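Long-range contacts in fructuronate-tagaturonate epimerase UxaE from Cohnella laeviribosi in complex with 1 glycerol (Cohnella laeviribosi, PDB 6IL9), which interconverts fructuronate and tagaturonate as a TIM-barrel epimerase that carries a bound zinc ion: residues 5-10 against 34-39; 175-180 against 262-267; 393-398 against 435-440. All coordinates share one frame; numbering follows the deposited sequence.

Contact 1 comes first along the chain. It closes a short loop by laying the N-terminal helix, at residues 5-10, on the end of strand 29-36 in the five-stranded antiparallel sheet. Contact 2 closes a longer excursion of 81 residues, rich in helix, which includes the hairpin 221-225 and 228-232. It joins strand 178-182 of the eight-stranded parallel barrel to the start of its neighbour 267-271. Contact 3, in the C-terminal part of the chain, closes a span of 36 residues, mostly without helix or strand, and ties helix 384-402 to helix 432-440. The three follow one another in series, so none nests or crosses. Their centres lie 35 to 38 Å apart, and none touches another.

Contact 1: residues 5-10 against 34-39; sequences QSIIER and IKAEGR
Arg10 and Glu37 form a salt bridge beside a small apolar contact made by Ile7 with Ile34 and Ala36. Helix 2-12 here packs on the five-stranded antiparallel sheet, beside the type I' turn Ala36-Arg39 that joins strands 29-36 and 39-45. Arg10 can be followed outward. Its CB points toward the turn. CG stands anti to the carbonyl carbon (chi1 -72°), and the chain bends at chi3. Arg10 NE donates a hydrogen bond to Ser6 OG, one helical turn earlier, at 3.0 Å. NH2 shares that hydroxyl, so two nitrogens grip one oxygen almost in the guanidinium plane. In the salt bridge, Arg10 NH2 donates the straighter hydrogen bond, to Glu37 OE2 at 2.7 Å (158°). Arg10 NH1 donates a more bent one to Glu37 OE1 at 2.9 Å. The grip is end-on, one nitrogen to each oxygen. The two planes are nevertheless 55° apart, and NH2 approaches OE2 from above the carboxylate plane. Next to the bridge, Ile7 CG1 lies 3.6 Å from Glu37 OE2. CG2 of Ile7 meets Ile34 CD1 at 3.6 Å, and Ala36 CB lies 4.0 Å from Ile7 CG1. Tyr41 and Leu64 of the sheet also touch Ile7. The two bonds to Ser6 OG probably fix the rotation of the guanidinium. The paired charges occupy the more exposed margin of the contact, while the aliphatic groups are buried.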
loop_
_atom_site.group_PDB
_atom_site.type_symbol
_atom_site.label_atom_id
_atom_site.label_comp_id
_atom_site.label_asym_id
_atom_site.label_seq_id
_atom_site.Cartn_x
_atom_site.Cartn_y
_atom_site.Cartn_z
ATOM N N GLN A 5 -34.432 9.410 13.530
ATOM C CA GLN A 5 -35.037 10.569 14.174
ATOM C C GLN A 5 -34.309 10.931 15.465
ATOM O O GLN A 5 -34.116 12.114 15.765
ATOM C CB GLN A 5 -36.517 10.286 14.438
ATOM C CG GLN A 5 -37.290 11.417 15.087
ATOM C CD GLN A 5 -38.787 11.140 15.093
ATOM O OE1 GLN A 5 -39.401 10.977 14.036
ATOM N NE2 GLN A 5 -39.375 11.062 16.285
ATOM N N SER A 6 -33.896 9.927 16.244
ATOM C CA SER A 6 -33.164 10.201 17.477
ATOM C C SER A 6 -31.854 10.926 17.180
ATOM O O SER A 6 -31.548 11.962 17.783
ATOM C CB SER A 6 -32.910 8.895 18.233
ATOM O OG SER A 6 -32.001 9.080 19.309
ATOM N N ILE A 7 -31.079 10.402 16.232
ATOM C CA ILE A 7 -29.791 11.006 15.892
ATOM C C ILE A 7 -29.975 12.438 15.405
ATOM O O ILE A 7 -29.267 13.356 15.834
ATOM C CB ILE A 7 -29.066 10.145 14.844
ATOM C CG1 ILE A 7 -28.687 8.798 15.454
ATOM C CG2 ILE A 7 -27.850 10.881 14.284
ATOM C CD1 ILE A 7 -28.393 7.725 14.417
ATOM N N ILE A 8 -30.930 12.647 14.498
ATOM C CA ILE A 8 -31.151 13.977 13.934
ATOM C C ILE A 8 -31.552 14.963 15.024
ATOM O O ILE A 8 -31.078 16.106 15.053
ATOM C CB ILE A 8 -32.201 13.904 12.809
ATOM C CG1 ILE A 8 -31.628 13.163 11.598
ATOM C CG2 ILE A 8 -32.657 15.300 12.410
ATOM C CD1 ILE A 8 -32.684 12.652 10.640
ATOM N N GLU A 9 -32.413 14.536 15.951
ATOM C CA GLU A 9 -32.838 15.434 17.020
ATOM C C GLU A 9 -31.684 15.748 17.965
ATOM O O GLU A 9 -31.494 16.907 18.352
ATOM C CB GLU A 9 -34.028 14.826 17.773
ATOM C CG GLU A 9 -35.351 15.066 17.045
ATOM C CD GLU A 9 -36.496 14.199 17.552
ATOM O OE1 GLU A 9 -37.582 14.232 16.930
ATOM O OE2 GLU A 9 -36.315 13.487 18.565
ATOM N N ARG A 10 -30.875 14.740 18.314
ATOM C CA ARG A 10 -29.722 14.997 19.173
ATOM C C ARG A 10 -28.673 15.852 18.471
ATOM O O ARG A 10 -27.961 16.624 19.127
ATOM C CB ARG A 10 -29.112 13.678 19.640
ATOM C CG ARG A 10 -29.989 12.978 20.654
ATOM C CD ARG A 10 -29.406 11.675 21.101
ATOM N NE ARG A 10 -29.574 10.614 20.122
ATOM C CZ ARG A 10 -28.571 9.893 19.630
ATOM N NH1 ARG A 10 -27.327 10.134 20.016
ATOM N NH2 ARG A 10 -28.814 8.921 18.761
ATOM N N ILE A 34 -20.888 12.987 10.736
ATOM C CA ILE A 34 -21.080 12.899 12.169
ATOM C C ILE A 34 -20.728 11.489 12.616
ATOM O O ILE A 34 -20.532 10.582 11.805
ATOM C CB ILE A 34 -22.530 13.232 12.587
ATOM C CG1 ILE A 34 -23.485 12.179 12.014
ATOM C CG2 ILE A 34 -22.915 14.628 12.123
ATOM C CD1 ILE A 34 -24.881 12.204 12.640
ATOM N N LYS A 35 -20.680 11.305 13.930
ATOM C CA LYS A 35 -20.567 9.971 14.496
ATOM C C LYS A 35 -21.590 9.835 15.608
ATOM O O LYS A 35 -21.636 10.680 16.505
ATOM C CB LYS A 35 -19.164 9.700 15.034
ATOM C CG LYS A 35 -18.996 8.261 15.506
ATOM C CD LYS A 35 -17.548 7.972 15.819
ATOM C CE LYS A 35 -17.341 6.526 16.230
ATOM N NZ LYS A 35 -15.913 6.353 16.628
ATOM N N ALA A 36 -22.417 8.789 15.535
ATOM C CA ALA A 36 -23.416 8.519 16.564
ATOM C C ALA A 36 -23.487 7.026 16.844
ATOM O O ALA A 36 -23.581 6.223 15.914
ATOM C CB ALA A 36 -24.796 9.035 16.144
ATOM N N GLU A 37 -23.461 6.665 18.128
ATOM C CA GLU A 37 -23.588 5.270 18.560
ATOM C C GLU A 37 -22.569 4.381 17.855
ATOM O O GLU A 37 -22.890 3.297 17.368
ATOM C CB GLU A 37 -25.008 4.747 18.336
ATOM C CG GLU A 37 -26.018 5.281 19.330
ATOM C CD GLU A 37 -26.359 6.722 19.061
ATOM O OE1 GLU A 37 -25.872 7.599 19.806
ATOM O OE2 GLU A 37 -27.087 6.982 18.080
ATOM N N GLY A 38 -21.334 4.863 17.774
ATOM C CA GLY A 38 -20.241 4.080 17.230
ATOM C C GLY A 38 -20.200 3.967 15.724
ATOM O O GLY A 38 -19.389 3.193 15.202
ATOM N N ARG A 39 -21.046 4.706 15.004
ATOM C CA ARG A 39 -21.085 4.638 13.554
ATOM C C ARG A 39 -21.067 6.040 12.957
ATOM O O ARG A 39 -21.682 6.962 13.498
ATOM C CB ARG A 39 -22.329 3.889 13.075
ATOM C CG ARG A 39 -22.334 3.641 11.580
ATOM C CD ARG A 39 -23.730 3.355 11.086
ATOM N NE ARG A 39 -24.082 1.955 11.270
ATOM C CZ ARG A 39 -23.761 0.988 10.416
ATOM N NH1 ARG A 39 -23.077 1.269 9.312
ATOM N NH2 ARG A 39 -24.126 -0.264 10.669
#

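Contact 2: residues 175-180 against 262-267; sequences GFTMLT and AGRAVD
Met178 and Asp267 form a parallel beta bridge in the TIM barrel, where strand 178-182 runs beside strand 267-271. Two backbone bonds hold the pair. Asp267 N donates to Thr177 O at 2.8 Å, a nearly straight bond (175°). Leu179 N donates to Asp267 O, also at 2.8 Å. The side chains of Met178 and Asp267 start on the same face of the sheet. Met178 CG lies anti to its backbone N (chi1 177°), and the extended chain carries the thioether away from Asp267. Of its side chain, CB and CG stay near, Met178 CG 3.7 Å from Asp267 O. The Met178 side chain is about 9 Å from the bound glycerol and about 10 Å from the zinc ion, so these strands lie near the metal site. The carboxylate of Asp267 is taken up by the backbone N atoms of Phe87 and Gly88, while Thr177 OG1 accepts from Ala157 N of strand 156-162.

Leu179 and Val266 meet obliquely beside the bridge, CG of the leucine against CG1 of the valine at 4.2 Å. Helix 165-173 ends in a Schellman motif at Gly175. Arg264 reaches across to the residues that follow. Its CG sits between the backbone N and the carbonyl carbon (chi1 58°), and the chain is extended to NE. Val266 CG2 lies over one face of the guanidinium, offset toward the rim. Leu172 of the helix touches Leu179 and Val266, and its O accepts from Arg264 NH2. Phe176 O takes NH1 of Arg264 at 3.0 Å and NH2 at 2.8 Å, both from the same face of its carbonyl plane.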
loop_
_atom_site.group_PDB
_atom_site.type_symbol
_atom_site.label_atom_id
_atom_site.label_comp_id
_atom_site.label_asym_id
_atom_site.label_seq_id
_atom_site.Cartn_x
_atom_site.Cartn_y
_atom_site.Cartn_z
ATOM N N GLY A 175 -11.655 2.597 -11.161
ATOM C CA GLY A 175 -11.151 3.939 -10.982
ATOM C C GLY A 175 -9.784 4.040 -10.342
ATOM O O GLY A 175 -9.391 5.140 -9.936
ATOM N N PHE A 176 -9.049 2.938 -10.235
ATOM C CA PHE A 176 -7.713 3.018 -9.659
ATOM C C PHE A 176 -6.806 3.838 -10.564
ATOM O O PHE A 176 -6.933 3.811 -11.794
ATOM C CB PHE A 176 -7.146 1.624 -9.420
ATOM C CG PHE A 176 -7.706 0.978 -8.188
ATOM C CD1 PHE A 176 -8.956 0.387 -8.218
ATOM C CD2 PHE A 176 -7.020 1.025 -6.988
ATOM C CE1 PHE A 176 -9.509 -0.181 -7.076
ATOM C CE2 PHE A 176 -7.550 0.446 -5.839
ATOM C CZ PHE A 176 -8.805 -0.144 -5.875
ATOM N N THR A 177 -5.918 4.609 -9.939
ATOM C CA THR A 177 -5.070 5.555 -10.649
ATOM C C THR A 177 -3.619 5.120 -10.675
ATOM O O THR A 177 -2.820 5.703 -11.418
ATOM C CB THR A 177 -5.182 6.945 -10.014
ATOM O OG1 THR A 177 -4.923 6.855 -8.603
ATOM C CG2 THR A 177 -6.574 7.495 -10.230
ATOM N N MET A 178 -3.272 4.113 -9.892
ATOM C CA MET A 178 -1.948 3.526 -9.853
ATOM C C MET A 178 -2.128 2.031 -10.037
ATOM O O MET A 178 -3.004 1.437 -9.406
ATOM C CB MET A 178 -1.262 3.851 -8.519
ATOM C CG MET A 178 0.104 3.232 -8.320
ATOM S SD MET A 178 0.971 3.921 -6.875
ATOM C CE MET A 178 2.430 2.880 -6.938
ATOM N N LEU A 179 -1.352 1.431 -10.932
ATOM C CA LEU A 179 -1.434 -0.005 -11.179
ATOM C C LEU A 179 -0.060 -0.617 -10.963
ATOM O O LEU A 179 0.893 -0.262 -11.660
ATOM C CB LEU A 179 -1.941 -0.301 -12.596
ATOM C CG LEU A 179 -3.440 -0.190 -12.843
ATOM C CD1 LEU A 179 -3.845 -1.030 -14.047
ATOM C CD2 LEU A 179 -4.221 -0.614 -11.627
ATOM N N THR A 180 0.042 -1.529 -9.996
ATOM C CA THR A 180 1.292 -2.201 -9.671
ATOM C C THR A 180 1.311 -3.569 -10.333
ATOM O O THR A 180 0.500 -4.432 -9.991
ATOM C CB THR A 180 1.444 -2.351 -8.155
ATOM O OG1 THR A 180 1.508 -1.044 -7.565
ATOM C CG2 THR A 180 2.699 -3.138 -7.799
ATOM N N ALA A 262 -5.909 3.149 -21.487
ATOM C CA ALA A 262 -6.840 3.379 -20.383
ATOM C C ALA A 262 -7.745 4.588 -20.598
ATOM O O ALA A 262 -8.784 4.686 -19.932
ATOM C CB ALA A 262 -6.080 3.544 -19.063
ATOM N N GLY A 263 -7.380 5.518 -21.474
ATOM C CA GLY A 263 -8.205 6.694 -21.687
ATOM C C GLY A 263 -8.130 7.742 -20.598
ATOM O O GLY A 263 -8.888 8.719 -20.646
ATOM N N ARG A 264 -7.237 7.570 -19.628
ATOM C CA ARG A 264 -7.011 8.515 -18.547
ATOM C C ARG A 264 -5.603 8.253 -18.031
ATOM O O ARG A 264 -4.994 7.229 -18.350
ATOM C CB ARG A 264 -8.056 8.365 -17.436
ATOM C CG ARG A 264 -8.090 6.964 -16.822
ATOM C CD ARG A 264 -9.323 6.776 -15.921
ATOM N NE ARG A 264 -9.386 5.428 -15.362
ATOM C CZ ARG A 264 -8.717 5.049 -14.274
ATOM N NH1 ARG A 264 -7.940 5.923 -13.648
ATOM N NH2 ARG A 264 -8.822 3.805 -13.813
ATOM N N ALA A 265 -5.090 9.189 -17.239
ATOM C CA ALA A 265 -3.748 9.049 -16.684
ATOM C C ALA A 265 -3.696 7.911 -15.664
ATOM O O ALA A 265 -4.555 7.814 -14.780
ATOM C CB ALA A 265 -3.311 10.361 -16.034
ATOM N N VAL A 266 -2.675 7.060 -15.781
ATOM C CA VAL A 266 -2.475 5.930 -14.878
ATOM C C VAL A 266 -0.996 5.871 -14.531
ATOM O O VAL A 266 -0.141 5.937 -15.422
ATOM C CB VAL A 266 -2.927 4.594 -15.505
ATOM C CG1 VAL A 266 -2.462 3.418 -14.656
ATOM C CG2 VAL A 266 -4.446 4.556 -15.674
ATOM N N ASP A 267 -0.693 5.762 -13.249
ATOM C CA ASP A 267 0.688 5.614 -12.803
ATOM C C ASP A 267 1.003 4.129 -12.759
ATOM O O ASP A 267 0.390 3.388 -11.986
ATOM C CB ASP A 267 0.884 6.268 -11.436
ATOM C CG ASP A 267 0.780 7.780 -11.489
ATOM O OD1 ASP A 267 1.126 8.385 -12.535
ATOM O OD2 ASP A 267 0.353 8.363 -10.479
#

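Contact 3: residues 393-398 against 435-440; sequences YALEHF and RQLLHI
Leu437 CG stands anti to its backbone N (chi1 168°), which brings its methyls against Ala394, Leu395 and Phe398. Phe398 has the same first torsion (chi1 -177°), and its ring swings in to meet the leucine. Leu395 differs. Its CG lies anti to the carbonyl carbon, and Leu395 CD2 still comes against Leu437 CD2, at 3.9 Å. The two methyls of Leu437 divide the work. Leu437 CD1 meets Phe398 CD1 at 3.5 Å, obliquely to the ring. Leu437 CD1 also lies 3.9 Å from Ala394 CB and 3.7 Å from Ala394 O, so it touches both the side chain and the backbone of that helix. Leu437 CD2 serves Leu395. The side chains of Leu395 and Leu437 cross at about a right angle. Further out on the phenyl ring, Phe398 CE1 is 3.8 Å from Leu437 CA. Gln436 O sits at the ring edge, near its plane, 4.3 Å from Phe398 CE1. The side-chain contacts are apolar; the polar atoms that touch are mainly backbone carbonyls. The contact is largely buried, with Leu437 giving the greatest share.

Gln436 OE1 bonds to Thr409 OG1, His439 NE2 bonds to a phosphate oxygen of the phosphoserine at position 346, and Arg435 forms a salt bridge with Asp347.

The short segments cross at 80°, with their axes 9.6 Å apart. Ala394 and Leu438 mark the closest backbone approach. Segment 435-440 thus runs nearly at right angles to segment 393-398. Leu373 of helix 369-382, the helix that follows barrel strand 363-367, touches Arg435, Leu438 and His439, while Leu445 of helix 442-446 touches Tyr393 and Leu438.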
loop_
_atom_site.group_PDB
_atom_site.type_symbol
_atom_site.label_atom_id
_atom_site.label_comp_id
_atom_site.label_asym_id
_atom_site.label_seq_id
_atom_site.Cartn_x
_atom_site.Cartn_y
_atom_site.Cartn_z
ATOM N N TYR A 393 -4.195 -16.916 19.677
ATOM C CA TYR A 393 -4.691 -17.494 18.436
ATOM C C TYR A 393 -3.653 -17.383 17.330
ATOM O O TYR A 393 -3.430 -18.338 16.575
ATOM C CB TYR A 393 -5.989 -16.794 18.030
ATOM C CG TYR A 393 -6.798 -17.461 16.939
ATOM C CD1 TYR A 393 -6.600 -17.141 15.602
ATOM C CD2 TYR A 393 -7.808 -18.362 17.251
ATOM C CE1 TYR A 393 -7.345 -17.726 14.603
ATOM C CE2 TYR A 393 -8.564 -18.948 16.256
ATOM C CZ TYR A 393 -8.334 -18.633 14.942
ATOM O OH TYR A 393 -9.093 -19.216 13.951
ATOM N N ALA A 394 -3.002 -16.220 17.228
ATOM C CA ALA A 394 -1.933 -16.051 16.251
ATOM C C ALA A 394 -0.827 -17.079 16.461
ATOM O O ALA A 394 -0.324 -17.659 15.494
ATOM C CB ALA A 394 -1.380 -14.630 16.342
ATOM N N LEU A 395 -0.425 -17.304 17.717
ATOM C CA LEU A 395 0.575 -18.330 18.008
ATOM C C LEU A 395 0.113 -19.688 17.520
ATOM O O LEU A 395 0.891 -20.445 16.931
ATOM C CB LEU A 395 0.845 -18.394 19.508
ATOM C CG LEU A 395 1.757 -17.348 20.141
ATOM C CD1 LEU A 395 1.681 -17.444 21.666
ATOM C CD2 LEU A 395 3.189 -17.523 19.658
ATOM N N GLU A 396 -1.159 -20.009 17.749
ATOM C CA GLU A 396 -1.665 -21.330 17.415
ATOM C C GLU A 396 -1.767 -21.559 15.914
ATOM O O GLU A 396 -1.742 -22.715 15.475
ATOM C CB GLU A 396 -3.029 -21.534 18.075
ATOM C CG GLU A 396 -2.932 -21.744 19.574
ATOM C CD GLU A 396 -4.280 -21.665 20.273
ATOM O OE1 GLU A 396 -5.316 -21.506 19.582
ATOM O OE2 GLU A 396 -4.294 -21.749 21.519
ATOM N N HIS A 397 -1.881 -20.496 15.117
ATOM C CA HIS A 397 -2.113 -20.620 13.684
ATOM C C HIS A 397 -1.012 -19.981 12.846
ATOM O O HIS A 397 -1.181 -19.818 11.638
ATOM C CB HIS A 397 -3.470 -20.013 13.318
ATOM C CG HIS A 397 -4.624 -20.714 13.961
ATOM N ND1 HIS A 397 -5.149 -21.886 13.457
ATOM C CD2 HIS A 397 -5.344 -20.423 15.070
ATOM C CE1 HIS A 397 -6.146 -22.285 14.229
ATOM N NE2 HIS A 397 -6.286 -21.416 15.213
ATOM N N PHE A 398 0.125 -19.652 13.462
ATOM C CA PHE A 398 1.174 -18.902 12.776
ATOM C C PHE A 398 1.645 -19.608 11.506
ATOM O O PHE A 398 1.876 -18.962 10.473
ATOM C CB PHE A 398 2.326 -18.695 13.751
ATOM C CG PHE A 398 3.453 -17.880 13.214
ATOM C CD1 PHE A 398 3.266 -16.559 12.861
ATOM C CD2 PHE A 398 4.717 -18.427 13.105
ATOM C CE1 PHE A 398 4.321 -15.797 12.397
ATOM C CE2 PHE A 398 5.773 -17.669 12.630
ATOM C CZ PHE A 398 5.573 -16.362 12.277
ATOM N N ARG A 435 5.856 -8.520 16.689
ATOM C CA ARG A 435 5.311 -7.717 15.593
ATOM C C ARG A 435 5.058 -8.575 14.358
ATOM O O ARG A 435 3.997 -8.481 13.728
ATOM C CB ARG A 435 6.243 -6.551 15.254
ATOM C CG ARG A 435 6.098 -5.366 16.205
ATOM C CD ARG A 435 7.005 -4.214 15.799
ATOM N NE ARG A 435 6.607 -3.585 14.536
ATOM C CZ ARG A 435 5.633 -2.690 14.416
ATOM N NH1 ARG A 435 4.945 -2.316 15.489
ATOM N NH2 ARG A 435 5.341 -2.168 13.220
ATOM N N GLN A 436 6.020 -9.432 13.993
ATOM C CA GLN A 436 5.811 -10.263 12.810
ATOM C C GLN A 436 4.681 -11.261 13.024
ATOM O O GLN A 436 3.910 -11.543 12.098
ATOM C CB GLN A 436 7.099 -10.992 12.446
ATOM C CG GLN A 436 8.186 -10.035 11.980
ATOM C CD GLN A 436 9.267 -10.752 11.214
ATOM O OE1 GLN A 436 9.780 -11.779 11.664
ATOM N NE2 GLN A 436 9.621 -10.227 10.052
ATOM N N LEU A 437 4.570 -11.790 14.245
ATOM C CA LEU A 437 3.512 -12.739 14.572
ATOM C C LEU A 437 2.146 -12.134 14.300
ATOM O O LEU A 437 1.293 -12.762 13.663
ATOM C CB LEU A 437 3.634 -13.141 16.041
ATOM C CG LEU A 437 2.467 -13.908 16.660
ATOM C CD1 LEU A 437 2.417 -15.311 16.069
ATOM C CD2 LEU A 437 2.604 -13.946 18.183
ATOM N N LEU A 438 1.926 -10.906 14.775
ATOM C CA LEU A 438 0.631 -10.252 14.589
ATOM C C LEU A 438 0.481 -9.664 13.187
ATOM O O LEU A 438 -0.640 -9.599 12.668
ATOM C CB LEU A 438 0.438 -9.161 15.653
ATOM C CG LEU A 438 -0.194 -9.569 16.999
ATOM C CD1 LEU A 438 -1.635 -9.993 16.820
ATOM C CD2 LEU A 438 0.595 -10.689 17.709
ATOM N N HIS A 439 1.588 -9.259 12.553
ATOM C CA HIS A 439 1.514 -8.608 11.243
ATOM C C HIS A 439 0.902 -9.553 10.223
ATOM O O HIS A 439 -0.026 -9.190 9.496
ATOM C CB HIS A 439 2.928 -8.183 10.805
ATOM C CG HIS A 439 2.980 -7.297 9.591
ATOM N ND1 HIS A 439 2.487 -7.672 8.356
ATOM C CD2 HIS A 439 3.515 -6.062 9.421
ATOM C CE1 HIS A 439 2.697 -6.702 7.485
ATOM N NE2 HIS A 439 3.324 -5.713 8.104
ATOM N N ILE A 440 1.391 -10.791 10.197
ATOM C CA ILE A 440 1.121 -11.720 9.113
ATOM C C ILE A 440 -0.163 -12.513 9.336
ATOM O O ILE A 440 -0.721 -13.055 8.369
ATOM C CB ILE A 440 2.391 -12.587 8.991
ATOM C CG1 ILE A 440 3.422 -11.934 8.077
ATOM C CG2 ILE A 440 2.132 -13.973 8.568
ATOM C CD1 ILE A 440 3.978 -10.665 8.547
#